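Putative acyl-CoA thioester hydrolase YbhC (Escherichia coli K-12, PDB 3GRH) is a putative thioesterase of the outer membrane that belongs to the pectinesterase family yet neither binds pectin nor shows pectinesterase activity. Local coordinates at residues Val270-Glu276 / Phe290-Arg296. Numbering follows the deposited sequence.
Sequences VTNSYIE and FDNTEFR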
# COMPACT_ATOMS: atom_id res chain seq x y z
N VAL A 270 7.85 2.16 -1.31
CA VAL A 270 7.63 2.41 0.14
C VAL A 270 8.89 1.90 0.85
O VAL A 270 9.27 0.73 0.69
CB VAL A 270 6.42 1.61 0.65
CG1 VAL A 270 6.20 1.81 2.21
CG2 VAL A 270 5.16 1.96 -0.13
N THR A 271 9.60 2.79 1.52
CA THR A 271 10.82 2.45 2.21
C THR A 271 10.79 2.84 3.69
O THR A 271 10.19 3.88 4.07
CB THR A 271 12.02 3.16 1.57
OG1 THR A 271 11.81 4.59 1.48
CG2 THR A 271 12.26 2.62 0.12
N ASN A 272 11.43 2.01 4.53
CA ASN A 272 11.72 2.44 5.88
C ASN A 272 10.45 2.77 6.66
O ASN A 272 10.49 3.64 7.49
CB ASN A 272 12.67 3.61 5.91
CG ASN A 272 13.90 3.35 5.17
OD1 ASN A 272 14.41 4.18 4.33
ND2 ASN A 272 14.42 2.22 5.44
N SER A 273 9.36 2.08 6.36
CA SER A 273 8.03 2.42 6.89
C SER A 273 7.46 1.33 7.79
O SER A 273 8.09 0.31 7.99
CB SER A 273 7.07 2.79 5.79
OG SER A 273 7.48 4.01 5.11
N TYR A 274 6.34 1.64 8.41
CA TYR A 274 5.68 0.73 9.33
C TYR A 274 4.26 0.70 8.93
O TYR A 274 3.65 1.74 8.88
CB TYR A 274 5.84 1.19 10.73
CG TYR A 274 5.06 0.40 11.75
CD1 TYR A 274 5.52 -0.78 12.21
CD2 TYR A 274 3.86 0.84 12.20
CE1 TYR A 274 4.79 -1.53 13.10
CE2 TYR A 274 3.17 0.12 13.14
CZ TYR A 274 3.62 -1.07 13.53
OH TYR A 274 2.95 -1.85 14.49
N ILE A 275 3.69 -0.49 8.69
CA ILE A 275 2.29 -0.62 8.24
C ILE A 275 1.61 -1.65 9.13
O ILE A 275 2.16 -2.71 9.36
CB ILE A 275 2.25 -1.06 6.78
CG1 ILE A 275 3.03 -0.09 5.95
CG2 ILE A 275 0.75 -1.15 6.33
CD1 ILE A 275 3.01 -0.43 4.42
N GLU A 276 0.50 -1.25 9.72
CA GLU A 276 -0.20 -2.09 10.73
C GLU A 276 -1.63 -2.31 10.26
O GLU A 276 -2.26 -1.42 9.71
CB GLU A 276 -0.23 -1.32 12.04
CG GLU A 276 -0.85 -2.00 13.21
CD GLU A 276 -0.62 -1.22 14.48
OE1 GLU A 276 0.56 -1.11 14.96
OE2 GLU A 276 -1.64 -0.74 15.07
N PHE A 290 8.21 -2.59 -1.52
CA PHE A 290 8.36 -2.29 -0.09
C PHE A 290 9.74 -2.71 0.26
O PHE A 290 10.05 -3.88 0.16
CB PHE A 290 7.38 -3.14 0.72
CG PHE A 290 5.96 -2.84 0.44
CD1 PHE A 290 5.34 -1.83 1.16
CD2 PHE A 290 5.22 -3.57 -0.47
CE1 PHE A 290 4.03 -1.53 0.97
CE2 PHE A 290 3.88 -3.24 -0.66
CZ PHE A 290 3.32 -2.19 0.06
N ASP A 291 10.59 -1.79 0.70
CA ASP A 291 11.97 -2.10 1.10
C ASP A 291 12.15 -1.68 2.56
O ASP A 291 11.77 -0.55 2.95
CB ASP A 291 12.96 -1.48 0.18
CG ASP A 291 14.39 -2.03 0.34
OD1 ASP A 291 15.26 -1.60 -0.46
OD2 ASP A 291 14.69 -2.89 1.21
N ASN A 292 12.72 -2.55 3.39
CA ASN A 292 12.90 -2.25 4.78
C ASN A 292 11.69 -1.68 5.49
O ASN A 292 11.79 -0.69 6.25
CB ASN A 292 14.08 -1.36 4.90
CG ASN A 292 15.34 -2.09 4.50
OD1 ASN A 292 15.80 -2.96 5.24
ND2 ASN A 292 15.91 -1.76 3.33
N THR A 293 10.58 -2.32 5.23
CA THR A 293 9.31 -1.97 5.83
C THR A 293 8.95 -3.03 6.82
O THR A 293 9.17 -4.22 6.63
CB THR A 293 8.27 -1.72 4.73
OG1 THR A 293 8.68 -0.51 4.07
CG2 THR A 293 6.88 -1.53 5.32
N GLU A 294 8.36 -2.62 7.94
CA GLU A 294 7.81 -3.55 8.91
C GLU A 294 6.33 -3.63 8.76
O GLU A 294 5.61 -2.63 8.67
CB GLU A 294 8.12 -3.08 10.33
CG GLU A 294 7.56 -4.02 11.39
CD GLU A 294 7.93 -3.70 12.84
OE1 GLU A 294 8.75 -2.79 13.16
OE2 GLU A 294 7.34 -4.37 13.71
N PHE A 295 5.83 -4.85 8.67
CA PHE A 295 4.42 -5.13 8.61
C PHE A 295 4.00 -5.81 9.91
O PHE A 295 4.61 -6.80 10.32
CB PHE A 295 4.13 -6.04 7.44
CG PHE A 295 4.52 -5.49 6.11
CD1 PHE A 295 3.63 -4.84 5.37
CD2 PHE A 295 5.76 -5.73 5.61
CE1 PHE A 295 4.02 -4.38 4.10
CE2 PHE A 295 6.16 -5.20 4.41
CZ PHE A 295 5.24 -4.50 3.66
N ARG A 296 3.01 -5.24 10.59
CA ARG A 296 2.53 -5.78 11.89
C ARG A 296 1.08 -6.11 11.78
O ARG A 296 0.23 -5.25 11.41
CB ARG A 296 2.74 -4.78 13.02
CG ARG A 296 2.13 -5.20 14.36
CD ARG A 296 3.11 -5.99 15.18
NE ARG A 296 4.34 -5.19 15.42
CZ ARG A 296 5.37 -5.55 16.18
NH1 ARG A 296 5.38 -6.70 16.87
NH2 ARG A 296 6.40 -4.73 16.27
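Val270-Glu276 and Phe290-Arg296 are matching corners of successive coils in the right-handed parallel beta-helix of the pectinesterase family, paired residue for residue. Five backbone hydrogen bonds join them, from Asp291 N to Val270 O (2.8 Å) at one end to Arg296 N to Ile275 O (2.9 Å) at the other. At the bend Asn272 and Asn292, both with positive phi, stack in register, side chains side by side and amide planes 22° apart; ND2 of Asn272 lies 3.6 Å from CB of Asn292, while its OD1 accepts a hydrogen bond from Asn238 ND2.

On the inner face the contact is apolar. Ile275 CD1 reaches Phe290 CE1 (3.8 Å) and Phe295 CE1, while Val270 packs alongside the Phe290 ring through CB to CD1 (3.6 Å).

The outer face is polar. Tyr274 and Glu294 both send CG anti to the backbone N (chi1 173° and 180°), which lays ring and glutamate chain side by side; the carboxylate meets the ring at its edge, nearly perpendicular to it. Arg296 CB touches Tyr274 OH (3.3 Å). That hydroxyl donates to the anti lone pair of Glu276 OE1, and Arg296 NH2 forms a salt bridge with Glu294 OE2 (2.8 Å).

Strands 235-238 and 240-243 continue the parallel sheets beyond Val270-Glu276; beyond Phe290-Arg296 lie strands 321-324 and 327-330, where Phe328 stacks on Phe295.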